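Local coordinates for protein Hpr(Ser) kinase (Coxiella burnetii, PDB 3TQF) that probably phosphorylates and dephosphorylates the carrier protein HPr on a serine, using a nucleotide-binding kinase domain, at residues 5-10 with 47-52. Numbering follows the deposited sequence.
Sequences QTWHAN and DVIDLK
Trp7 and Ile49 form a hydrogen-bonded antiparallel pair where edge strand 5-8 runs beside strand 48-53 of the mixed sheet. Ile49 N donates to Trp7 O at 2.9 Å, in the carbonyl plane. The return bond, from Trp7 N to Ile49 O, is bent and weak. The strand axes approach to 4.6 Å, but their directions differ by 144°, so the pairing is twisted.

The packed face carries Trp7, Ile49 and Leu51. Leu51 CD1 lies 3.6 Å from Trp7 CB and also reaches CE3 of the indole, meeting the ring obliquely. Trp7 CG is anti to the backbone N (chi1 -176°), which sets the indole beside this methyl. Ile49 CD1 is 4.2 Å from Trp7 CD1 and also meets Ala9 CB. Leu20 lies against Trp7 and Ile49, and Ile123 against Trp7 and Leu51, so the apolar cluster joins the strand pair to strands 17-23 and 117-123.

The other face is looser and more polar. The closest approach of Thr6 to Val48 is CB to CG1, at 4.0 Å. Thr6 CG2 stands 4.1 Å from Asp50 OD1.

At the end of the strand pair, side chains bond to backbone. His8 ND1 donates to Asp47 O at 3.0 Å, with the acceptor near the imidazole plane. Ala9 N adds a weak bond to the same oxygen. The imidazole and the Asp47 carboxylate are turned 74° apart. Asn10 OD1 accepts from Asp47 N at 2.9 Å in a fairly straight bond.

Asn10 also touches Lys29 and Ser33 of helix 29-38, and a phosphate ion, probably from the crystallisation liquor, lies close by. This is consistent with Asn10 linking the backbone at Asp47 to a P-loop-like site, while His8 ND1 and Ala9 N, the latter weakly, share the Asp47 carbonyl oxygen.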
ATOM      1  N   GLN A   5     -14.480  13.563 -30.252  1.00 65.02           N
ATOM      2  CA  GLN A   5     -14.998  12.622 -29.267  1.00 62.25           C
ATOM      3  C   GLN A   5     -14.286  12.688 -27.929  1.00 59.02           C
ATOM      4  O   GLN A   5     -13.068  12.544 -27.861  1.00 57.56           O
ATOM      5  CB  GLN A   5     -14.872  11.201 -29.816  1.00 61.40           C
ATOM      6  CG  GLN A   5     -15.359  11.035 -31.248  1.00 64.60           C
ATOM      7  CD  GLN A   5     -16.833  11.319 -31.400  1.00 67.38           C
ATOM      8  OE1 GLN A   5     -17.663  10.757 -30.688  1.00 66.99           O
ATOM      9  NE2 GLN A   5     -17.169  12.195 -32.335  1.00 71.17           N
ATOM     10  N   THR A   6     -15.060  12.886 -26.866  1.00 58.24           N
ATOM     11  CA  THR A   6     -14.554  12.800 -25.503  1.00 55.30           C
ATOM     12  C   THR A   6     -14.965  11.465 -24.901  1.00 52.99           C
ATOM     13  O   THR A   6     -15.821  10.773 -25.441  1.00 54.03           O
ATOM     14  CB  THR A   6     -15.105  13.931 -24.623  1.00 56.28           C
ATOM     15  OG1 THR A   6     -16.535  13.885 -24.632  1.00 58.34           O
ATOM     16  CG2 THR A   6     -14.640  15.286 -25.132  1.00 58.56           C
ATOM     17  N   TRP A   7     -14.354  11.117 -23.774  1.00 50.18           N
ATOM     18  CA  TRP A   7     -14.661   9.879 -23.069  1.00 48.16           C
ATOM     19  C   TRP A   7     -14.383  10.081 -21.585  1.00 46.26           C
ATOM     20  O   TRP A   7     -13.320  10.572 -21.220  1.00 45.20           O
ATOM     21  CB  TRP A   7     -13.804   8.750 -23.633  1.00 46.84           C
ATOM     22  CG  TRP A   7     -14.074   7.400 -23.060  1.00 45.34           C
ATOM     23  CD1 TRP A   7     -13.585   6.901 -21.897  1.00 43.41           C
ATOM     24  CD2 TRP A   7     -14.874   6.363 -23.638  1.00 46.27           C
ATOM     25  NE1 TRP A   7     -14.037   5.617 -21.703  1.00 43.17           N
ATOM     26  CE2 TRP A   7     -14.831   5.264 -22.759  1.00 45.00           C
ATOM     27  CE3 TRP A   7     -15.629   6.260 -24.805  1.00 48.46           C
ATOM     28  CZ2 TRP A   7     -15.517   4.077 -23.009  1.00 45.63           C
ATOM     29  CZ3 TRP A   7     -16.306   5.083 -25.052  1.00 49.40           C
ATOM     30  CH2 TRP A   7     -16.246   4.008 -24.158  1.00 47.89           C
ATOM     31  N   HIS A   8     -15.340   9.713 -20.737  1.00 46.15           N
ATOM     32  CA  HIS A   8     -15.208   9.921 -19.297  1.00 44.96           C
ATOM     33  C   HIS A   8     -14.478   8.748 -18.636  1.00 42.38           C
ATOM     34  O   HIS A   8     -15.048   7.683 -18.420  1.00 42.27           O
ATOM     35  CB  HIS A   8     -16.583  10.154 -18.653  1.00 46.68           C
ATOM     36  CG  HIS A   8     -16.534  10.303 -17.163  1.00 46.14           C
ATOM     37  ND1 HIS A   8     -15.472  10.886 -16.511  1.00 45.39           N
ATOM     38  CD2 HIS A   8     -17.413   9.944 -16.201  1.00 47.11           C
ATOM     39  CE1 HIS A   8     -15.696  10.871 -15.209  1.00 45.55           C
ATOM     40  NE2 HIS A   8     -16.869  10.309 -14.995  1.00 46.32           N
ATOM     41  N   ALA A   9     -13.209   8.961 -18.315  1.00 40.66           N
ATOM     42  CA  ALA A   9     -12.397   7.947 -17.655  1.00 38.61           C
ATOM     43  C   ALA A   9     -11.013   8.506 -17.342  1.00 37.49           C
ATOM     44  O   ALA A   9     -10.666   9.600 -17.785  1.00 38.32           O
ATOM     45  CB  ALA A   9     -12.274   6.707 -18.540  1.00 38.12           C
ATOM     46  N   ASN A  10     -10.235   7.758 -16.567  1.00 35.79           N
ATOM     47  CA  ASN A  10      -8.818   8.054 -16.398  1.00 34.99           C
ATOM     48  C   ASN A  10      -8.049   7.207 -17.394  1.00 34.35           C
ATOM     49  O   ASN A  10      -8.448   6.085 -17.685  1.00 34.08           O
ATOM     50  CB  ASN A  10      -8.350   7.756 -14.975  1.00 34.17           C
ATOM     51  CG  ASN A  10      -9.115   8.545 -13.927  1.00 35.00           C
ATOM     52  OD1 ASN A  10      -9.740   9.558 -14.229  1.00 36.83           O
ATOM     53  ND2 ASN A  10      -9.071   8.074 -12.688  1.00 35.08           N
ATOM     54  N   ASP A  47      -9.944  12.211 -15.458  1.00 44.74           N
ATOM     55  CA  ASP A  47     -11.343  12.586 -15.730  1.00 46.32           C
ATOM     56  C   ASP A  47     -11.834  12.408 -17.170  1.00 46.86           C
ATOM     57  O   ASP A  47     -12.709  11.581 -17.413  1.00 47.18           O
ATOM     58  CB  ASP A  47     -11.640  14.021 -15.271  1.00 48.28           C
ATOM     59  CG  ASP A  47     -13.122  14.365 -15.377  1.00 51.08           C
ATOM     60  OD1 ASP A  47     -13.959  13.518 -14.988  1.00 51.51           O
ATOM     61  OD2 ASP A  47     -13.457  15.475 -15.855  1.00 54.58           O
ATOM     62  N   VAL A  48     -11.311  13.194 -18.109  1.00 47.54           N
ATOM     63  CA  VAL A  48     -11.812  13.187 -19.494  1.00 48.60           C
ATOM     64  C   VAL A  48     -10.689  12.989 -20.510  1.00 48.07           C
ATOM     65  O   VAL A  48      -9.583  13.478 -20.317  1.00 48.05           O
ATOM     66  CB  VAL A  48     -12.565  14.489 -19.815  1.00 51.19           C
ATOM     67  CG1 VAL A  48     -12.901  14.577 -21.293  1.00 53.13           C
ATOM     68  CG2 VAL A  48     -13.832  14.571 -18.987  1.00 52.23           C
ATOM     69  N   ILE A  49     -10.994  12.271 -21.591  1.00 48.02           N
ATOM     70  CA  ILE A  49     -10.012  11.910 -22.612  1.00 47.73           C
ATOM     71  C   ILE A  49     -10.529  12.260 -24.001  1.00 49.90           C
ATOM     72  O   ILE A  49     -11.664  11.934 -24.335  1.00 50.69           O
ATOM     73  CB  ILE A  49      -9.752  10.392 -22.627  1.00 45.83           C
ATOM     74  CG1 ILE A  49      -9.544   9.849 -21.225  1.00 44.12           C
ATOM     75  CG2 ILE A  49      -8.536  10.059 -23.460  1.00 45.86           C
ATOM     76  CD1 ILE A  49      -9.690   8.362 -21.164  1.00 43.60           C
ATOM     77  N   ASP A  50      -9.695  12.904 -24.813  1.00 51.07           N
ATOM     78  CA  ASP A  50      -9.994  13.056 -26.234  1.00 53.42           C
ATOM     79  C   ASP A  50      -9.593  11.772 -26.953  1.00 52.45           C
ATOM     80  O   ASP A  50      -8.514  11.232 -26.702  1.00 50.70           O
ATOM     81  CB  ASP A  50      -9.247  14.247 -26.842  1.00 55.78           C
ATOM     82  CG  ASP A  50      -9.694  15.582 -26.268  1.00 57.64           C
ATOM     83  OD1 ASP A  50     -10.528  15.604 -25.335  1.00 57.79           O
ATOM     84  OD2 ASP A  50      -9.202  16.618 -26.753  1.00 60.35           O
ATOM     85  N   LEU A  51     -10.469  11.287 -27.832  1.00 53.56           N
ATOM     86  CA  LEU A  51     -10.226  10.069 -28.596  1.00 53.25           C
ATOM     87  C   LEU A  51     -10.212  10.371 -30.090  1.00 56.32           C
ATOM     88  O   LEU A  51     -10.896  11.284 -30.552  1.00 58.69           O
ATOM     89  CB  LEU A  51     -11.314   9.031 -28.303  1.00 52.44           C
ATOM     90  CG  LEU A  51     -11.449   8.489 -26.876  1.00 49.87           C
ATOM     91  CD1 LEU A  51     -12.644   7.557 -26.806  1.00 50.06           C
ATOM     92  CD2 LEU A  51     -10.192   7.766 -26.412  1.00 47.63           C
ATOM     93  N   LYS A  52      -9.435   9.596 -30.844  1.00 56.57           N
ATOM     94  CA  LYS A  52      -9.415   9.704 -32.304  1.00 59.76           C
ATOM     95  C   LYS A  52      -8.862   8.434 -32.951  1.00 59.54           C
ATOM     96  O   LYS A  52      -8.198   7.636 -32.293  1.00 56.97           O
ATOM     97  CB  LYS A  52      -8.585  10.914 -32.749  1.00 61.85           C
ATOM     98  CG  LYS A  52      -7.113  10.838 -32.355  1.00 61.21           C
ATOM     99  CD  LYS A  52      -6.322  12.043 -32.856  1.00 64.46           C
ATOM    100  CE  LYS A  52      -4.892  12.032 -32.307  1.00 63.61           C
ATOM    101  NZ  LYS A  52      -4.065  13.144 -32.856  1.00 67.01           N
TER